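Local coordinates for protein flap endonuclease 1 (Desulfurococcus amylolyticus, PDB 3ORY) that probably cleaves the single-stranded 5' flaps of branched DNA in replication and repair, as a structure-specific, metal-dependent nuclease of the FEN1/XPG family, at residues E168-A171 against A172-K176; I291-K294 against K295-Q299. All coordinates share one frame; numbering follows the deposited sequence.

Interaction 1 (E168-A171 against A172-K176); sequences EAQA and AYIVK
Ile-174 N donates to Gln-170 O at 2.9 Å, one of four i to i+4 backbone bonds joining 168-171 to 172-176 along the α-helix, with an N-H...O angle of 164°. Tyr-173 N to Ala-169 O follows at 3.0 Å, more bent at 152°. The same carbonyl oxygen of Gln-170 is also brushed by carbon: CG1 of Ile-174 lies 3.3 Å from Gln-170 O. The Gln-170 side chain bends at chi2 (65°), and its NE2 comes to 3.7 Å from Ile-174 CG1, the two side chains crossing at a slant. NE2 also sits at the edge of the Tyr-173 ring, 4.1 Å from CD2, while OE1 is held by Thr-303 N. Ala-171, Ile-174 and Val-175 all touch Val-39, packing the helix on strand 37-41. Replacing Ile-174 by an alanine would probably remove the CG1 and CD1 packing beside the Gln-170 amide and open a gap against Val-39. Near the start of helix 167-176, Glu-168 OE2 is hydrogen-bonded to Ser-185 OG close to Asp-41 and Asp-187, an acidic cluster consistent with the metal-binding active site of FEN1-family nucleases in their PIN-like α/β domain.

Interaction 2 (I291-K294 against K295-Q299); sequences IAIK and KYFLQ. With PO4 (phosphate ion), chain D.
Lys-295 N to Ile-291 O (2.9 Å) and Phe-297 N to Ile-293 O (3.0 Å) are nearly straight i to i+4 bonds, both with N-H...O angles of 170°, and Leu-298 N to Lys-294 O continues the ladder to the last helical turn. On one flank Ile-291 and Lys-295 run side by side, CG2 of the isoleucine 3.7 Å from CE of the lysine. Ile-293 and Phe-297 pair in the same way on the buried flank. CG2 of Ile-293, anti to its own N, meets the ring at CE2 (3.8 Å), and Ile-293 O lies in the ring plane at its edge, 3.3 Å from Phe-297 CD2. Contacts of Ile-293 with Ile-245, and of Phe-297 and Leu-298 with Ile-241, seat helix 290-298 on helix 237-247, which with helix 261-271 is consistent with the helix-two-turn-helix DNA-binding element of FEN1-family nucleases; the Phe-297 ring stacks with that of Phe-193. Lys-294 extends until a bend at chi3 (73°) brings its NZ to the phosphate, donating to O3 at 3.0 Å and O2 at 3.1 Å. The ammonium also forms a salt bridge with Glu-238, and Ile-274 N and Glu-275 N bind the same anion, which probably came from the crystallisation liquor. Further along, Tyr-296 OH is hydrogen-bonded to Glu-166 and to Gln-301 N, and its ring meets Tyr-251 edge-to-face.

Overall arrangement
Both contacts lie within single helices, taken in series along the chain: interaction 1 on helix 167-176, then interaction 2 on helix 290-298. Their centres lie 15 Å apart on the same side of the chain's centre, and their nearest atoms, about 5 Å apart, do not touch. Interaction 1 is buried against the parallel strands 37-41 and 88-93 of the mixed sheet. Interaction 2 rests on helix 237-247 and is more peripheral, its centre about 22 Å from that of the chain, against about 14 Å for interaction 1. Residues just beyond the segments bridge them: Glu-166 precedes the first helix and reaches Tyr-296, while the chain leaving the second offers Thr-303 and Asp-304 to Gln-170 and Tyr-173. The peripheral helix is thereby tied to the nuclease core.

Interaction 1 (E168-A171 against A172-K176)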
loop_
_atom_site.group_PDB
_atom_site.type_symbol
_atom_site.label_atom_id
_atom_site.label_comp_id
_atom_site.label_asym_id
_atom_site.label_seq_id
_atom_site.Cartn_x
_atom_site.Cartn_y
_atom_site.Cartn_z
ATOM N N GLU A 168 -8.626 2.016 -2.646
ATOM C CA GLU A 168 -8.486 0.609 -3.062
ATOM C C GLU A 168 -9.644 0.136 -3.938
ATOM O O GLU A 168 -9.440 -0.663 -4.860
ATOM C CB GLU A 168 -8.343 -0.314 -1.840
ATOM C CG GLU A 168 -7.098 -0.028 -0.974
ATOM C CD GLU A 168 -5.784 -0.571 -1.578
ATOM O OE1 GLU A 168 -5.813 -1.238 -2.637
ATOM O OE2 GLU A 168 -4.712 -0.311 -0.987
ATOM N N ALA A 169 -10.852 0.622 -3.641
ATOM C CA ALA A 169 -12.056 0.311 -4.443
ATOM C C ALA A 169 -11.999 0.919 -5.841
ATOM O O ALA A 169 -12.367 0.273 -6.823
ATOM C CB ALA A 169 -13.318 0.819 -3.712
ATOM N N GLN A 170 -11.585 2.185 -5.915
ATOM C CA GLN A 170 -11.403 2.860 -7.198
ATOM C C GLN A 170 -10.306 2.202 -8.025
ATOM O O GLN A 170 -10.458 2.050 -9.243
ATOM C CB GLN A 170 -11.104 4.357 -7.013
ATOM C CG GLN A 170 -11.028 5.147 -8.334
ATOM C CD GLN A 170 -12.353 5.200 -9.072
ATOM O OE1 GLN A 170 -13.417 5.273 -8.453
ATOM N NE2 GLN A 170 -12.297 5.170 -10.404
ATOM N N ALA A 171 -9.212 1.807 -7.369
ATOM C CA ALA A 171 -8.141 1.055 -8.044
ATOM C C ALA A 171 -8.703 -0.218 -8.684
ATOM O O ALA A 171 -8.491 -0.459 -9.877
ATOM C CB ALA A 171 -6.999 0.711 -7.063
ATOM N N ALA A 172 -9.437 -1.012 -7.896
ATOM C CA ALA A 172 -10.089 -2.231 -8.398
ATOM C C ALA A 172 -10.995 -1.946 -9.591
ATOM O O ALA A 172 -10.995 -2.697 -10.572
ATOM C CB ALA A 172 -10.890 -2.918 -7.280
ATOM N N TYR A 173 -11.776 -0.867 -9.497
ATOM C CA TYR A 173 -12.713 -0.500 -10.563
ATOM C C TYR A 173 -12.013 -0.108 -11.869
ATOM O O TYR A 173 -12.466 -0.471 -12.957
ATOM C CB TYR A 173 -13.650 0.623 -10.107
ATOM C CG TYR A 173 -14.733 0.962 -11.117
ATOM C CD1 TYR A 173 -15.807 0.085 -11.352
ATOM C CD2 TYR A 173 -14.691 2.159 -11.832
ATOM C CE1 TYR A 173 -16.813 0.402 -12.284
ATOM C CE2 TYR A 173 -15.691 2.483 -12.768
ATOM C CZ TYR A 173 -16.734 1.602 -12.991
ATOM O OH TYR A 173 -17.703 1.939 -13.907
ATOM N N ILE A 174 -10.921 0.646 -11.763
ATOM C CA ILE A 174 -10.108 0.983 -12.933
ATOM C C ILE A 174 -9.600 -0.284 -13.659
ATOM O O ILE A 174 -9.626 -0.365 -14.904
ATOM C CB ILE A 174 -8.948 1.950 -12.544
ATOM C CG1 ILE A 174 -9.532 3.310 -12.123
ATOM C CG2 ILE A 174 -7.950 2.129 -13.696
ATOM C CD1 ILE A 174 -8.531 4.233 -11.367
ATOM N N VAL A 175 -9.161 -1.275 -12.892
ATOM C CA VAL A 175 -8.744 -2.547 -13.489
ATOM C C VAL A 175 -9.939 -3.288 -14.114
ATOM O O VAL A 175 -9.819 -3.813 -15.222
ATOM C CB VAL A 175 -7.999 -3.458 -12.486
ATOM C CG1 VAL A 175 -7.476 -4.715 -13.195
ATOM C CG2 VAL A 175 -6.824 -2.712 -11.848
ATOM N N LYS A 176 -11.080 -3.309 -13.411
ATOM C CA LYS A 176 -12.328 -3.897 -13.937
ATOM C C LYS A 176 -12.713 -3.325 -15.296
ATOM O O LYS A 176 -13.165 -4.062 -16.186
ATOM C CB LYS A 176 -13.494 -3.650 -12.988
ATOM C CG LYS A 176 -13.559 -4.543 -11.767
ATOM C CD LYS A 176 -14.842 -4.215 -11.003
ATOM C CE LYS A 176 -14.881 -4.841 -9.635
ATOM N NZ LYS A 176 -16.238 -4.690 -9.034
#

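Interaction 2 (I291-K294 against K295-Q299)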
loop_
_atom_site.group_PDB
_atom_site.type_symbol
_atom_site.label_atom_id
_atom_site.label_comp_id
_atom_site.label_asym_id
_atom_site.label_seq_id
_atom_site.Cartn_x
_atom_site.Cartn_y
_atom_site.Cartn_z
ATOM N N ILE A 291 -23.666 -7.722 6.982
ATOM C CA ILE A 291 -24.287 -7.929 5.670
ATOM C C ILE A 291 -24.212 -6.655 4.824
ATOM O O ILE A 291 -23.872 -6.705 3.636
ATOM C CB ILE A 291 -25.750 -8.458 5.759
ATOM C CG1 ILE A 291 -25.773 -9.849 6.419
ATOM C CG2 ILE A 291 -26.378 -8.530 4.351
ATOM C CD1 ILE A 291 -27.182 -10.448 6.654
ATOM N N ALA A 292 -24.511 -5.519 5.435
ATOM C CA ALA A 292 -24.411 -4.239 4.732
ATOM C C ALA A 292 -22.976 -3.940 4.282
ATOM O O ALA A 292 -22.759 -3.409 3.189
ATOM C CB ALA A 292 -24.959 -3.095 5.611
ATOM N N ILE A 293 -22.000 -4.282 5.123
ATOM C CA ILE A 293 -20.589 -4.076 4.780
ATOM C C ILE A 293 -20.203 -4.953 3.583
ATOM O O ILE A 293 -19.567 -4.478 2.647
ATOM C CB ILE A 293 -19.634 -4.348 5.968
ATOM C CG1 ILE A 293 -19.917 -3.377 7.115
ATOM C CG2 ILE A 293 -18.186 -4.196 5.524
ATOM C CD1 ILE A 293 -19.221 -3.750 8.445
ATOM N N LYS A 294 -20.593 -6.223 3.616
ATOM C CA LYS A 294 -20.373 -7.123 2.484
ATOM C C LYS A 294 -20.979 -6.569 1.190
ATOM O O LYS A 294 -20.298 -6.476 0.152
ATOM C CB LYS A 294 -20.961 -8.518 2.783
ATOM C CG LYS A 294 -20.796 -9.508 1.611
ATOM C CD LYS A 294 -21.376 -10.896 1.923
ATOM C CE LYS A 294 -22.914 -10.881 1.907
ATOM N NZ LYS A 294 -23.516 -12.247 2.141
ATOM N N LYS A 295 -22.255 -6.190 1.247
ATOM C CA LYS A 295 -22.934 -5.652 0.055
ATOM C C LYS A 295 -22.277 -4.382 -0.460
ATOM O O LYS A 295 -22.281 -4.121 -1.676
ATOM C CB LYS A 295 -24.430 -5.425 0.309
ATOM C CG LYS A 295 -25.208 -6.722 0.569
ATOM C CD LYS A 295 -26.709 -6.436 0.743
ATOM C CE LYS A 295 -27.510 -7.727 0.950
ATOM N NZ LYS A 295 -27.244 -8.716 -0.133
ATOM N N TYR A 296 -21.729 -3.578 0.455
ATOM C CA TYR A 296 -20.980 -2.393 0.038
ATOM C C TYR A 296 -19.705 -2.792 -0.717
ATOM O O TYR A 296 -19.423 -2.265 -1.796
ATOM C CB TYR A 296 -20.634 -1.457 1.214
ATOM C CG TYR A 296 -19.814 -0.306 0.709
ATOM C CD1 TYR A 296 -20.424 0.758 0.047
ATOM C CD2 TYR A 296 -18.415 -0.316 0.805
ATOM C CE1 TYR A 296 -19.673 1.809 -0.468
ATOM C CE2 TYR A 296 -17.659 0.724 0.280
ATOM C CZ TYR A 296 -18.297 1.788 -0.348
ATOM O OH TYR A 296 -17.566 2.831 -0.895
ATOM N N PHE A 297 -18.936 -3.725 -0.153
ATOM C CA PHE A 297 -17.739 -4.228 -0.846
ATOM C C PHE A 297 -18.058 -4.761 -2.243
ATOM O O PHE A 297 -17.267 -4.590 -3.172
ATOM C CB PHE A 297 -17.012 -5.289 -0.007
ATOM C CG PHE A 297 -15.976 -4.702 0.941
ATOM C CD1 PHE A 297 -14.618 -4.791 0.645
ATOM C CD2 PHE A 297 -16.361 -4.045 2.103
ATOM C CE1 PHE A 297 -13.647 -4.235 1.497
ATOM C CE2 PHE A 297 -15.396 -3.487 2.980
ATOM C CZ PHE A 297 -14.036 -3.591 2.665
ATOM N N LEU A 298 -19.225 -5.377 -2.399
ATOM C CA LEU A 298 -19.667 -5.858 -3.714
ATOM C C LEU A 298 -19.980 -4.725 -4.677
ATOM O O LEU A 298 -19.786 -4.878 -5.867
ATOM C CB LEU A 298 -20.893 -6.785 -3.597
ATOM C CG LEU A 298 -20.678 -8.175 -2.977
ATOM C CD1 LEU A 298 -22.025 -8.839 -2.695
ATOM C CD2 LEU A 298 -19.821 -9.043 -3.893
ATOM N N GLN A 299 -20.499 -3.607 -4.171
ATOM C CA GLN A 299 -20.839 -2.468 -5.026
ATOM C C GLN A 299 -20.398 -1.165 -4.378
ATOM O O GLN A 299 -21.242 -0.396 -3.900
ATOM C CB GLN A 299 -22.341 -2.422 -5.304
ATOM C CG GLN A 299 -22.865 -3.672 -5.976
ATOM C CD GLN A 299 -24.170 -3.441 -6.676
ATOM O OE1 GLN A 299 -24.199 -2.945 -7.806
ATOM N NE2 GLN A 299 -25.270 -3.804 -6.015
HETATM P P PO4 D . -23.087 -13.350 5.570
HETATM O O1 PO4 D . -22.763 -12.314 6.623
HETATM O O2 PO4 D . -24.425 -13.036 4.961
HETATM O O3 PO4 D . -22.050 -13.331 4.488
HETATM O O4 PO4 D . -23.096 -14.688 6.265
#